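Local coordinates for protein fiber (PDB 6FJN) that forms the trimeric knob of the adenovirus fiber, the capsid part that probably attaches the virion to its primary receptor on the host cell, at residues R2-T7 against N96-F101; G32-G37 against S179-E184; P100-L105 against C152-T157; T106-P111 against I142-E147. All blocks are in the same frame, centred on the assembly; numbering follows the deposited sequence.

Contact 1: R2-T7 against N96-F101; sequences RTLWTT and NNAVPF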
loop_
_atom_site.group_PDB
_atom_site.type_symbol
_atom_site.label_atom_id
_atom_site.label_comp_id
_atom_site.label_asym_id
_atom_site.label_seq_id
_atom_site.Cartn_x
_atom_site.Cartn_y
_atom_site.Cartn_z
ATOM N N ARG A 2 4.992 -8.623 17.807
ATOM C CA ARG A 2 4.445 -7.667 16.857
ATOM C C ARG A 2 4.205 -8.194 15.469
ATOM O O ARG A 2 3.670 -7.451 14.695
ATOM C CB ARG A 2 5.296 -6.388 16.755
ATOM C CG ARG A 2 4.996 -5.281 17.781
ATOM C CD ARG A 2 4.286 -5.771 19.044
ATOM N NE ARG A 2 2.921 -5.247 19.229
ATOM C CZ ARG A 2 2.160 -5.546 20.289
ATOM N NH1 ARG A 2 0.933 -5.043 20.438
ATOM N NH2 ARG A 2 2.633 -6.353 21.218
ATOM N N THR A 3 4.498 -9.456 15.160
ATOM C CA THR A 3 4.134 -10.027 13.856
ATOM C C THR A 3 3.430 -11.366 14.046
ATOM O O THR A 3 3.912 -12.270 14.741
ATOM C CB THR A 3 5.316 -10.084 12.839
ATOM O OG1 THR A 3 5.612 -8.734 12.347
ATOM C CG2 THR A 3 5.004 -10.957 11.690
ATOM N N LEU A 4 2.281 -11.523 13.407
ATOM C CA LEU A 4 1.610 -12.819 13.233
ATOM C C LEU A 4 1.804 -13.223 11.790
ATOM O O LEU A 4 1.605 -12.382 10.871
ATOM C CB LEU A 4 0.132 -12.714 13.441
ATOM C CG LEU A 4 -0.542 -12.627 14.758
ATOM C CD1 LEU A 4 -2.057 -12.617 14.542
ATOM C CD2 LEU A 4 -0.138 -13.836 15.558
ATOM N N TRP A 5 2.200 -14.472 11.526
ATOM C CA TRP A 5 2.398 -14.850 10.150
ATOM C C TRP A 5 2.235 -16.331 9.931
ATOM O O TRP A 5 2.124 -17.151 10.867
ATOM C CB TRP A 5 3.756 -14.351 9.669
ATOM C CG TRP A 5 5.000 -14.998 10.181
ATOM C CD1 TRP A 5 5.154 -15.921 11.159
ATOM C CD2 TRP A 5 6.296 -14.733 9.650
ATOM N NE1 TRP A 5 6.494 -16.254 11.274
ATOM C CE2 TRP A 5 7.205 -15.513 10.366
ATOM C CE3 TRP A 5 6.786 -13.864 8.663
ATOM C CZ2 TRP A 5 8.580 -15.501 10.076
ATOM C CZ3 TRP A 5 8.136 -13.824 8.412
ATOM C CH2 TRP A 5 9.008 -14.649 9.082
ATOM N N THR A 6 2.242 -16.686 8.655
ATOM C CA THR A 6 2.225 -18.063 8.204
ATOM C C THR A 6 3.573 -18.690 8.109
ATOM O O THR A 6 3.682 -19.889 7.818
ATOM C CB THR A 6 1.648 -18.141 6.775
ATOM O OG1 THR A 6 2.338 -17.199 5.921
ATOM C CG2 THR A 6 0.212 -17.800 6.787
ATOM N N THR A 7 4.630 -17.917 8.354
ATOM C CA THR A 7 6.014 -18.213 8.000
ATOM C C THR A 7 6.132 -17.997 6.480
ATOM O O THR A 7 5.139 -18.079 5.717
ATOM C CB THR A 7 6.556 -19.617 8.349
ATOM O OG1 THR A 7 6.157 -20.573 7.360
ATOM C CG2 THR A 7 6.221 -20.065 9.768
ATOM N N ASN A 96 -2.156 -18.142 21.566
ATOM C CA ASN A 96 -1.744 -16.828 22.063
ATOM C C ASN A 96 -2.758 -15.743 21.650
ATOM O O ASN A 96 -3.015 -15.579 20.423
ATOM C CB ASN A 96 -0.404 -16.440 21.442
ATOM C CG ASN A 96 0.696 -17.423 21.728
ATOM O OD1 ASN A 96 1.305 -17.396 22.800
ATOM N ND2 ASN A 96 0.987 -18.278 20.751
ATOM N N ASN A 97 -3.292 -15.002 22.646
ATOM C CA ASN A 97 -4.201 -13.826 22.412
ATOM C C ASN A 97 -3.629 -12.963 21.328
ATOM O O ASN A 97 -2.413 -12.719 21.311
ATOM C CB ASN A 97 -4.331 -12.932 23.681
ATOM C CG ASN A 97 -5.298 -11.696 23.539
ATOM O OD1 ASN A 97 -5.016 -10.627 22.866
ATOM N ND2 ASN A 97 -6.402 -11.780 24.260
ATOM N N ALA A 98 -4.491 -12.520 20.426
ATOM C CA ALA A 98 -4.099 -11.644 19.342
ATOM C C ALA A 98 -5.138 -10.559 19.029
ATOM O O ALA A 98 -5.243 -10.122 17.894
ATOM C CB ALA A 98 -3.828 -12.508 18.154
ATOM N N VAL A 99 -5.886 -10.111 20.049
ATOM C CA VAL A 99 -6.892 -9.093 19.853
ATOM C C VAL A 99 -6.289 -7.815 19.173
ATOM O O VAL A 99 -6.914 -7.242 18.339
ATOM C CB VAL A 99 -7.696 -8.808 21.129
ATOM C CG1 VAL A 99 -8.676 -7.669 20.887
ATOM C CG2 VAL A 99 -8.490 -10.048 21.501
ATOM N N PRO A 100 -5.051 -7.405 19.568
ATOM C CA PRO A 100 -4.476 -6.213 18.924
ATOM C C PRO A 100 -4.204 -6.332 17.433
ATOM O O PRO A 100 -3.851 -5.301 16.819
ATOM C CB PRO A 100 -3.198 -5.959 19.705
ATOM C CG PRO A 100 -3.514 -6.565 21.067
ATOM C CD PRO A 100 -4.224 -7.850 20.701
ATOM N N PHE A 101 -4.317 -7.524 16.868
ATOM C CA PHE A 101 -4.198 -7.742 15.408
ATOM C C PHE A 101 -5.539 -7.833 14.744
ATOM O O PHE A 101 -5.596 -7.944 13.527
ATOM C CB PHE A 101 -3.424 -9.019 15.119
ATOM C CG PHE A 101 -1.980 -8.952 15.516
ATOM C CD1 PHE A 101 -1.584 -9.104 16.822
ATOM C CD2 PHE A 101 -0.996 -8.696 14.565
ATOM C CE1 PHE A 101 -0.248 -9.018 17.189
ATOM C CE2 PHE A 101 0.320 -8.620 14.938
ATOM C CZ PHE A 101 0.685 -8.783 16.217
#
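Leu4 and Phe101 meet because each side chain leaves its backbone with CG anti to the carbonyl carbon (chi1 -78° and -67°), which sends the leucine branch out from strand 3-5 and lays the phenyl ring across its path. The contact belongs to the knob's antiparallel beta-sandwich: residues 2-7 bring the N-terminal strand, and residues 96-101 a long loop that here forms a short 3-10 turn. Leu4 CG stands over the middle of one ring face, 3.9 Å from the Phe101 centroid and 9° off the ring normal, a well-centred CH-pi contact. Its CD1 branch reaches back toward the root of the ring, 3.8 Å from Phe101 CG, and there also touches the methyl of Ala98, with Leu4 CD1 to Ala98 CB at 4.0 Å. The far rim of the same ring meets main chain instead: Arg2 O lies near the ring plane at the edge, 3.6 Å from Phe101 CE2.

No hydrogen bond joins the two segments, so apolar packing does the work; the polar ties run to other parts of the chain. Leu4 pairs through its backbone with Leu28 and Thr3 with Arg85, which places strand 3-5 between strands 22-31 and 83-86, while Tyr84 packs on both Leu4 and Ala98. The turn that presents Phe101 is closed by its own bonds. Phe101 N donates to Ala98 O at 2.9 Å, and an Asx turn overlaps its start, in which Val99 N donates to Asn97 OD1 at 3.0 Å, the donor standing above the plane of the side-chain carbonyl.

Contact 2: G32-G37 against S179-E184; sequences GSQVLG and SYLTQE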
loop_
_atom_site.group_PDB
_atom_site.type_symbol
_atom_site.label_atom_id
_atom_site.label_comp_id
_atom_site.label_asym_id
_atom_site.label_seq_id
_atom_site.Cartn_x
_atom_site.Cartn_y
_atom_site.Cartn_z
ATOM N N GLY A 32 0.950 0.016 15.837
ATOM C CA GLY A 32 0.062 0.827 16.611
ATOM C C GLY A 32 -1.365 0.564 16.276
ATOM O O GLY A 32 -1.829 -0.580 16.330
ATOM N N SER A 33 -2.089 1.593 15.843
ATOM C CA SER A 33 -3.515 1.516 15.530
ATOM C C SER A 33 -3.830 0.845 14.193
ATOM O O SER A 33 -5.014 0.688 13.772
ATOM C CB SER A 33 -4.017 2.953 15.535
ATOM O OG SER A 33 -5.336 3.082 15.047
ATOM N N GLN A 34 -2.777 0.488 13.467
ATOM C CA GLN A 34 -2.966 -0.274 12.215
ATOM C C GLN A 34 -2.118 -1.528 12.196
ATOM O O GLN A 34 -1.068 -1.561 12.841
ATOM C CB GLN A 34 -2.635 0.559 10.972
ATOM C CG GLN A 34 -3.598 1.713 10.772
ATOM C CD GLN A 34 -3.188 2.525 9.528
ATOM O OE1 GLN A 34 -3.266 2.071 8.392
ATOM N NE2 GLN A 34 -2.734 3.727 9.756
ATOM N N VAL A 35 -2.571 -2.524 11.479
ATOM C CA VAL A 35 -1.732 -3.619 11.036
ATOM C C VAL A 35 -1.298 -3.325 9.602
ATOM O O VAL A 35 -2.116 -2.915 8.764
ATOM C CB VAL A 35 -2.473 -4.945 11.126
ATOM C CG1 VAL A 35 -1.883 -5.987 10.207
ATOM C CG2 VAL A 35 -2.450 -5.438 12.545
ATOM N N LEU A 36 0.001 -3.559 9.309
ATOM C CA LEU A 36 0.543 -3.587 7.987
ATOM C C LEU A 36 0.543 -5.034 7.526
ATOM O O LEU A 36 1.242 -5.878 8.133
ATOM C CB LEU A 36 1.970 -3.012 8.013
ATOM C CG LEU A 36 2.704 -2.950 6.694
ATOM C CD1 LEU A 36 2.025 -2.043 5.696
ATOM C CD2 LEU A 36 4.149 -2.535 6.916
ATOM N N GLY A 37 -0.249 -5.325 6.520
ATOM C CA GLY A 37 -0.388 -6.673 6.036
ATOM C C GLY A 37 0.274 -6.895 4.681
ATOM O O GLY A 37 0.395 -5.961 3.866
ATOM N N SER A 179 -3.317 -2.244 4.758
ATOM C CA SER A 179 -3.382 -2.013 6.187
ATOM C C SER A 179 -4.823 -1.975 6.630
ATOM O O SER A 179 -5.749 -1.868 5.787
ATOM C CB SER A 179 -2.680 -0.723 6.608
ATOM O OG SER A 179 -3.445 0.424 6.262
ATOM N N TYR A 180 -5.043 -2.074 7.936
ATOM C CA TYR A 180 -6.369 -1.908 8.518
ATOM C C TYR A 180 -6.266 -1.468 9.923
ATOM O O TYR A 180 -5.259 -1.679 10.610
ATOM C CB TYR A 180 -7.214 -3.220 8.393
ATOM C CG TYR A 180 -6.570 -4.419 9.086
ATOM C CD1 TYR A 180 -6.893 -4.715 10.426
ATOM C CD2 TYR A 180 -5.713 -5.262 8.429
ATOM C CE1 TYR A 180 -6.356 -5.816 11.046
ATOM C CE2 TYR A 180 -5.167 -6.384 9.053
ATOM C CZ TYR A 180 -5.502 -6.657 10.364
ATOM O OH TYR A 180 -4.894 -7.755 10.926
ATOM N N LEU A 181 -7.346 -0.843 10.396
ATOM C CA LEU A 181 -7.449 -0.380 11.766
ATOM C C LEU A 181 -7.689 -1.549 12.697
ATOM O O LEU A 181 -8.459 -2.426 12.398
ATOM C CB LEU A 181 -8.607 0.613 11.905
ATOM C CG LEU A 181 -8.362 2.020 11.365
ATOM C CD1 LEU A 181 -7.798 2.178 9.980
ATOM C CD2 LEU A 181 -9.655 2.832 11.531
ATOM N N THR A 182 -7.031 -1.519 13.828
ATOM C CA THR A 182 -7.130 -2.634 14.771
ATOM C C THR A 182 -8.065 -2.382 15.938
ATOM O O THR A 182 -8.320 -1.223 16.366
ATOM C CB THR A 182 -5.762 -2.989 15.321
ATOM O OG1 THR A 182 -5.250 -1.836 16.005
ATOM C CG2 THR A 182 -4.744 -3.368 14.262
ATOM N N GLN A 183 -8.544 -3.495 16.512
ATOM C CA GLN A 183 -9.186 -3.540 17.802
ATOM C C GLN A 183 -8.038 -3.338 18.920
ATOM O O GLN A 183 -6.846 -3.595 18.625
ATOM C CB GLN A 183 -9.839 -4.952 17.955
ATOM C CG GLN A 183 -10.869 -5.081 19.055
ATOM C CD GLN A 183 -12.215 -4.432 18.741
ATOM O OE1 GLN A 183 -12.435 -3.889 17.671
ATOM N NE2 GLN A 183 -13.126 -4.443 19.749
ATOM N N GLU A 184 -8.373 -3.087 20.168
ATOM C CA GLU A 184 -7.368 -3.238 21.251
ATOM C C GLU A 184 -7.967 -4.076 22.359
ATOM O O GLU A 184 -7.272 -4.737 23.173
ATOM C CB GLU A 184 -6.878 -1.862 21.768
ATOM C CG GLU A 184 -6.145 -0.999 20.725
ATOM C CD GLU A 184 -5.010 -1.736 20.024
ATOM O OE1 GLU A 184 -4.163 -2.334 20.746
ATOM O OE2 GLU A 184 -5.012 -1.795 18.764
ATOM O OXT GLU A 184 -9.205 -4.140 22.414
HETATM O O HOH W 1 -7.582 1.225 15.295
#
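Val35 and Ser179 have the most surface buried here. Their strands, 34-37 and 179-181, pair antiparallel with axes coming within 4.6 Å at 160°, Val35 opposite Tyr180 and Ser179 opposite Leu36. Val35 and Tyr180 are a hydrogen-bonded pair: Val35 N donates to Tyr180 O at 2.9 Å, almost in line with the carbonyl, and Tyr180 N returns a longer bond to Val35 O at 3.2 Å. Their side chains share a face of the sheet. Tyr180 CG sits between its backbone N and carbonyl carbon (chi1 59°), which turns the ring across toward the neighbouring strand, so that Val35 CB stands over its face, 3.9 Å from the centroid. The second valine branch, CG2, meets Thr182 CG2 at 3.5 Å.

On the other face Ser179 OG donates to the end of the extended Gln34 side chain, 2.7 Å from Gln34 OE1. The same hydroxyl also bonds Thr177 of the third subunit, and Gln34 NE2 reaches Thr29 and Leu36 there, so this polar pair lies at a subunit interface.

Past the strand, Thr182 N donates to Ser33 O at 3.0 Å, and a water links Ser33 OG to Thr182 O. Thr182 and, covalently, Gln183 belong with Lys30 to a site where L-glutamate has been seen, though none is bound to this chain here. This is the C-terminal edge of a sandwich sheet, one face turned to the sandwich interior, the other to the trimer interface of the fiber knob.

Contact 3: P100-L105 against C152-T157; sequences PFMPNL and CAYSIT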
loop_
_atom_site.group_PDB
_atom_site.type_symbol
_atom_site.label_atom_id
_atom_site.label_comp_id
_atom_site.label_asym_id
_atom_site.label_seq_id
_atom_site.Cartn_x
_atom_site.Cartn_y
_atom_site.Cartn_z
ATOM N N PRO A 100 -5.051 -7.405 19.568
ATOM C CA PRO A 100 -4.476 -6.213 18.924
ATOM C C PRO A 100 -4.204 -6.332 17.433
ATOM O O PRO A 100 -3.851 -5.301 16.819
ATOM C CB PRO A 100 -3.198 -5.959 19.705
ATOM C CG PRO A 100 -3.514 -6.565 21.067
ATOM C CD PRO A 100 -4.224 -7.850 20.701
ATOM N N PHE A 101 -4.317 -7.524 16.868
ATOM C CA PHE A 101 -4.198 -7.742 15.408
ATOM C C PHE A 101 -5.539 -7.833 14.744
ATOM O O PHE A 101 -5.596 -7.944 13.527
ATOM C CB PHE A 101 -3.424 -9.019 15.119
ATOM C CG PHE A 101 -1.980 -8.952 15.516
ATOM C CD1 PHE A 101 -1.584 -9.104 16.822
ATOM C CD2 PHE A 101 -0.996 -8.696 14.565
ATOM C CE1 PHE A 101 -0.248 -9.018 17.189
ATOM C CE2 PHE A 101 0.320 -8.620 14.938
ATOM C CZ PHE A 101 0.685 -8.783 16.217
ATOM N N MET A 102 -6.633 -7.821 15.512
ATOM C CA MET A 102 -7.936 -8.058 14.913
ATOM C C MET A 102 -8.473 -6.769 14.286
ATOM O O MET A 102 -8.174 -5.663 14.743
ATOM C CB MET A 102 -8.922 -8.571 15.953
ATOM C CG MET A 102 -8.589 -9.956 16.428
ATOM S SD MET A 102 -8.655 -11.206 15.109
ATOM C CE MET A 102 -6.914 -11.496 14.750
ATOM N N PRO A 103 -9.282 -6.871 13.235
ATOM C CA PRO A 103 -9.843 -5.651 12.626
ATOM C C PRO A 103 -10.861 -4.982 13.537
ATOM O O PRO A 103 -11.687 -5.645 14.158
ATOM C CB PRO A 103 -10.480 -6.154 11.313
ATOM C CG PRO A 103 -9.957 -7.546 11.119
ATOM C CD PRO A 103 -9.679 -8.061 12.492
ATOM N N ASN A 104 -10.730 -3.671 13.630
ATOM C CA ASN A 104 -11.556 -2.852 14.514
ATOM C C ASN A 104 -13.039 -3.012 14.179
ATOM O O ASN A 104 -13.442 -2.822 13.069
ATOM C CB ASN A 104 -11.110 -1.404 14.311
ATOM C CG ASN A 104 -11.777 -0.447 15.268
ATOM O OD1 ASN A 104 -12.959 -0.060 15.120
ATOM N ND2 ASN A 104 -11.045 -0.104 16.307
ATOM N N LEU A 105 -13.829 -3.342 15.211
ATOM C CA LEU A 105 -15.278 -3.627 14.991
ATOM C C LEU A 105 -16.122 -2.372 14.782
ATOM O O LEU A 105 -17.206 -2.436 14.226
ATOM C CB LEU A 105 -15.825 -4.470 16.147
ATOM C CG LEU A 105 -15.502 -5.968 15.999
ATOM C CD1 LEU A 105 -15.644 -6.653 17.345
ATOM C CD2 LEU A 105 -16.343 -6.647 14.939
ATOM N N CYS A 152 -17.848 -16.719 14.636
ATOM C CA CYS A 152 -16.610 -15.913 14.682
ATOM C C CYS A 152 -16.827 -14.519 15.253
ATOM O O CYS A 152 -17.897 -13.919 15.099
ATOM C CB CYS A 152 -15.977 -15.867 13.312
ATOM S SG CYS A 152 -16.877 -14.983 12.025
ATOM N N ALA A 153 -15.857 -14.016 16.009
ATOM C CA ALA A 153 -15.872 -12.663 16.490
ATOM C C ALA A 153 -15.302 -11.669 15.490
ATOM O O ALA A 153 -15.716 -10.508 15.466
ATOM C CB ALA A 153 -15.070 -12.600 17.770
ATOM N N TYR A 154 -14.328 -12.131 14.706
ATOM C CA TYR A 154 -13.614 -11.281 13.729
ATOM C C TYR A 154 -13.363 -12.132 12.502
ATOM O O TYR A 154 -13.356 -13.373 12.564
ATOM C CB TYR A 154 -12.260 -10.786 14.245
ATOM C CG TYR A 154 -12.295 -10.097 15.571
ATOM C CD1 TYR A 154 -12.533 -8.726 15.647
ATOM C CD2 TYR A 154 -12.045 -10.798 16.756
ATOM C CE1 TYR A 154 -12.534 -8.077 16.859
ATOM C CE2 TYR A 154 -12.064 -10.154 17.974
ATOM C CZ TYR A 154 -12.321 -8.795 18.031
ATOM O OH TYR A 154 -12.344 -8.105 19.202
ATOM N N SER A 155 -13.104 -11.468 11.369
ATOM C CA SER A 155 -12.713 -12.232 10.188
ATOM C C SER A 155 -11.864 -11.353 9.280
ATOM O O SER A 155 -12.010 -10.112 9.230
ATOM C CB SER A 155 -13.909 -12.754 9.412
ATOM O OG SER A 155 -14.780 -11.732 8.955
ATOM N N ILE A 156 -11.000 -12.029 8.516
ATOM C CA ILE A 156 -10.310 -11.413 7.367
ATOM C C ILE A 156 -10.447 -12.390 6.247
ATOM O O ILE A 156 -10.080 -13.570 6.396
ATOM C CB ILE A 156 -8.806 -11.131 7.638
ATOM C CG1 ILE A 156 -8.604 -10.282 8.904
ATOM C CG2 ILE A 156 -8.169 -10.500 6.412
ATOM C CD1 ILE A 156 -7.161 -10.131 9.342
ATOM N N THR A 157 -11.002 -11.951 5.111
ATOM C CA THR A 157 -11.090 -12.840 3.958
ATOM C C THR A 157 -10.367 -12.220 2.778
ATOM O O THR A 157 -10.304 -10.982 2.621
ATOM C CB THR A 157 -12.540 -13.195 3.600
ATOM O OG1 THR A 157 -13.226 -12.032 3.126
ATOM C CG2 THR A 157 -13.271 -13.779 4.803
#
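Met102 and Tyr154 form the central fit: the bent methionine chain drapes over one face of the phenol ring as a bump on a flat floor. Met102 CB makes a CH-pi contact over the ring centre, 3.6 Å from the Tyr154 centroid and 10° off the normal, and CG continues across the same face to 3.6 Å from Tyr154 CD2. The turn at chi2 (-62°) then brings the sulfur back toward the base of the tyrosine, where Met102 SD lies obliquely, 4.4 Å from the ring centroid, in a Met-aromatic contact.

Around the ring the loop supplies further bumps. Leu105 approaches at about a right angle and sets its CD1 methyl 3.5 Å from Tyr154 CE1. Pro103 fills the hollow between Tyr154 and Ile156, two residues whose CB atoms both point to the loop: its CG rests 3.8 Å from Ile156 CG1, and its CD is 4.1 Å from Tyr154 CB. The tyrosine ring thus lodges between Met102 and Leu105, while the proline wedges in at its root.

No hydrogen bond crosses the interface; apolar, CH-pi and sulfur-aromatic packing joins the two parts. The loop keeps its course through other partners, with Met102 and Asn104 bonded by backbone to Gln183 and Leu181. Gln183, where L-glutamate has been seen covalently bound, also packs on Tyr154. Strand 154-161 opens with a classic beta bulge, Ala153 and Tyr154 sharing Phe65 as their partner on strand 58-65, covered by the apolar side chains of Met102, Pro103 and Leu105 in the knob's beta-sandwich.

Contact 4: T106-P111 against I142-E147; sequences TAYPKP and IAFNQE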
loop_
_atom_site.group_PDB
_atom_site.type_symbol
_atom_site.label_atom_id
_atom_site.label_comp_id
_atom_site.label_asym_id
_atom_site.label_seq_id
_atom_site.Cartn_x
_atom_site.Cartn_y
_atom_site.Cartn_z
ATOM N N THR A 106 -15.629 -1.217 15.202
ATOM C CA THR A 106 -16.330 0.045 14.895
ATOM C C THR A 106 -16.098 0.469 13.461
ATOM O O THR A 106 -17.020 0.818 12.700
ATOM C CB THR A 106 -15.918 1.169 15.831
ATOM O OG1 THR A 106 -16.157 0.726 17.164
ATOM C CG2 THR A 106 -16.707 2.445 15.567
ATOM N N ALA A 107 -14.842 0.395 12.999
ATOM C CA ALA A 107 -14.523 0.686 11.592
ATOM C C ALA A 107 -15.194 -0.327 10.687
ATOM O O ALA A 107 -15.678 -0.020 9.567
ATOM C CB ALA A 107 -13.027 0.617 11.379
ATOM N N TYR A 108 -15.153 -1.596 11.135
ATOM C CA TYR A 108 -15.566 -2.725 10.283
ATOM C C TYR A 108 -16.576 -3.568 11.031
ATOM O O TYR A 108 -16.252 -4.630 11.589
ATOM C CB TYR A 108 -14.366 -3.559 9.812
ATOM C CG TYR A 108 -13.152 -2.756 9.452
ATOM C CD1 TYR A 108 -13.153 -1.855 8.426
ATOM C CD2 TYR A 108 -11.954 -2.913 10.152
ATOM C CE1 TYR A 108 -12.018 -1.141 8.075
ATOM C CE2 TYR A 108 -10.811 -2.207 9.816
ATOM C CZ TYR A 108 -10.837 -1.325 8.781
ATOM O OH TYR A 108 -9.692 -0.615 8.480
ATOM N N PRO A 109 -17.824 -3.106 11.107
ATOM C CA PRO A 109 -18.806 -3.835 11.887
ATOM C C PRO A 109 -19.254 -5.090 11.160
ATOM O O PRO A 109 -19.281 -5.167 9.951
ATOM C CB PRO A 109 -19.943 -2.823 12.055
ATOM C CG PRO A 109 -19.794 -1.923 10.873
ATOM C CD PRO A 109 -18.361 -1.850 10.551
ATOM N N LYS A 110 -19.665 -6.064 11.952
ATOM C CA LYS A 110 -20.284 -7.243 11.409
ATOM C C LYS A 110 -21.554 -6.860 10.671
ATOM O O LYS A 110 -22.237 -5.882 11.026
ATOM C CB LYS A 110 -20.710 -8.214 12.514
ATOM C CG LYS A 110 -19.578 -8.645 13.427
ATOM C CD LYS A 110 -18.839 -9.852 12.954
ATOM C CE LYS A 110 -19.178 -11.026 13.874
ATOM N NZ LYS A 110 -18.925 -12.250 13.124
ATOM N N PRO A 111 -21.924 -7.658 9.678
ATOM C CA PRO A 111 -23.204 -7.377 9.025
ATOM C C PRO A 111 -24.383 -7.456 9.978
ATOM O O PRO A 111 -24.371 -8.250 10.942
ATOM C CB PRO A 111 -23.334 -8.491 8.010
ATOM C CG PRO A 111 -21.968 -9.018 7.824
ATOM C CD PRO A 111 -21.308 -8.884 9.152
ATOM N N ILE A 142 -10.111 -7.787 -0.119
ATOM C CA ILE A 142 -9.879 -8.098 1.292
ATOM C C ILE A 142 -11.050 -7.540 2.061
ATOM O O ILE A 142 -11.368 -6.363 1.908
ATOM C CB ILE A 142 -8.567 -7.543 1.806
ATOM C CG1 ILE A 142 -7.419 -7.912 0.858
ATOM C CG2 ILE A 142 -8.316 -8.051 3.216
ATOM C CD1 ILE A 142 -6.061 -7.392 1.266
ATOM N N ALA A 143 -11.696 -8.361 2.899
ATOM C CA ALA A 143 -12.850 -7.918 3.665
ATOM C C ALA A 143 -12.635 -8.158 5.121
ATOM O O ALA A 143 -12.159 -9.233 5.519
ATOM C CB ALA A 143 -14.134 -8.613 3.202
ATOM N N PHE A 144 -13.040 -7.187 5.942
ATOM C CA PHE A 144 -12.840 -7.234 7.381
ATOM C C PHE A 144 -14.154 -7.386 8.114
ATOM O O PHE A 144 -15.076 -6.570 7.952
ATOM C CB PHE A 144 -12.151 -5.939 7.840
ATOM C CG PHE A 144 -10.812 -5.751 7.162
ATOM C CD1 PHE A 144 -9.723 -6.537 7.500
ATOM C CD2 PHE A 144 -10.639 -4.834 6.157
ATOM C CE1 PHE A 144 -8.524 -6.441 6.850
ATOM C CE2 PHE A 144 -9.409 -4.719 5.491
ATOM C CZ PHE A 144 -8.377 -5.547 5.851
ATOM N N ASN A 145 -14.217 -8.429 8.960
ATOM C CA ASN A 145 -15.342 -8.675 9.870
ATOM C C ASN A 145 -16.679 -8.880 9.187
ATOM O O ASN A 145 -17.717 -8.672 9.779
ATOM C CB ASN A 145 -15.443 -7.610 10.968
ATOM C CG ASN A 145 -14.224 -7.527 11.836
ATOM O OD1 ASN A 145 -13.972 -6.413 12.434
ATOM N ND2 ASN A 145 -13.470 -8.559 11.977
ATOM N N GLN A 146 -16.650 -9.333 7.931
ATOM C CA GLN A 146 -17.894 -9.538 7.192
ATOM C C GLN A 146 -18.418 -10.958 7.269
ATOM O O GLN A 146 -19.528 -11.216 6.812
ATOM C CB GLN A 146 -17.763 -9.065 5.740
ATOM C CG GLN A 146 -17.385 -7.581 5.650
ATOM C CD GLN A 146 -18.321 -6.727 6.469
ATOM O OE1 GLN A 146 -19.533 -6.664 6.179
ATOM N NE2 GLN A 146 -17.850 -6.188 7.555
ATOM N N GLU A 147 -17.690 -11.890 7.882
ATOM C CA GLU A 147 -18.164 -13.234 8.077
ATOM C C GLU A 147 -18.930 -13.357 9.384
ATOM O O GLU A 147 -18.610 -12.736 10.370
ATOM C CB GLU A 147 -17.007 -14.221 8.106
ATOM C CG GLU A 147 -16.197 -14.204 6.796
ATOM C CD GLU A 147 -17.043 -14.542 5.592
ATOM O OE1 GLU A 147 -17.659 -15.637 5.583
ATOM O OE2 GLU A 147 -17.042 -13.795 4.603
#
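Tyr108 and Phe144 run side by side in the same direction, both with CG anti to the carbonyl carbon. Their rings are inclined at 33° with centroids 5.1 Å apart, and the closer touch is aliphatic: Phe144 CB lies over a face of the tyrosine ring, 3.7 Å from Tyr108 CG. Ala107 CB covers the opposite face, which holds the phenol between two apolar groups.

Gln146 curls back at chi2 (-52°), and this bend lets one amide nitrogen serve two carbonyls. NE2 donates to Phe144 O within its own segment, and across the contact to Pro109 O at 3.0 Å, with an N-H...O angle of 158°. Lys110 is also bent, its chain passing over Asn145 O to place NZ 2.8 Å from Glu147 O, in the carbonyl plane. The same ammonium bonds Cys152 O. Pro111 closes the row, its CG 3.4 Å from Gln146 O.

The loop residues thus run beside the turn that ends strand 137-144. Beyond them, Tyr108 OH bonds Leu181 N at the C-terminal end of strand 176-181, while Phe144 meets Tyr180 from that strand and Asn145 is backbone-bonded to Ser155 of neighbouring strand 154-161.

Overall arrangement
Contacts 1, 2 and 3 are buried and contact 4 only partly so; contacts 1, 2 and 4 each reach the surface at their rim, while contact 3 has no exposed residue among those touching. Contacts 1 and 2 reach the same six-stranded sheet; contacts 3 and 4 involve adjoining strands of the four-stranded one, their centres 7 Å apart. One long loop, residues 96-111, supplies a partner to contacts 1, 3 and 4, and contact 2 brings the C-terminal segment against it: Gln183 N lies 2.8 Å from Met102 O. Contacts 1 and 3 rest on CH-pi and apolar fits, contact 2 is a backbone-bonded strand pair, and contact 4 combines Tyr108-Phe144 packing with Gln146 and Lys110 bonds to main-chain carbonyls.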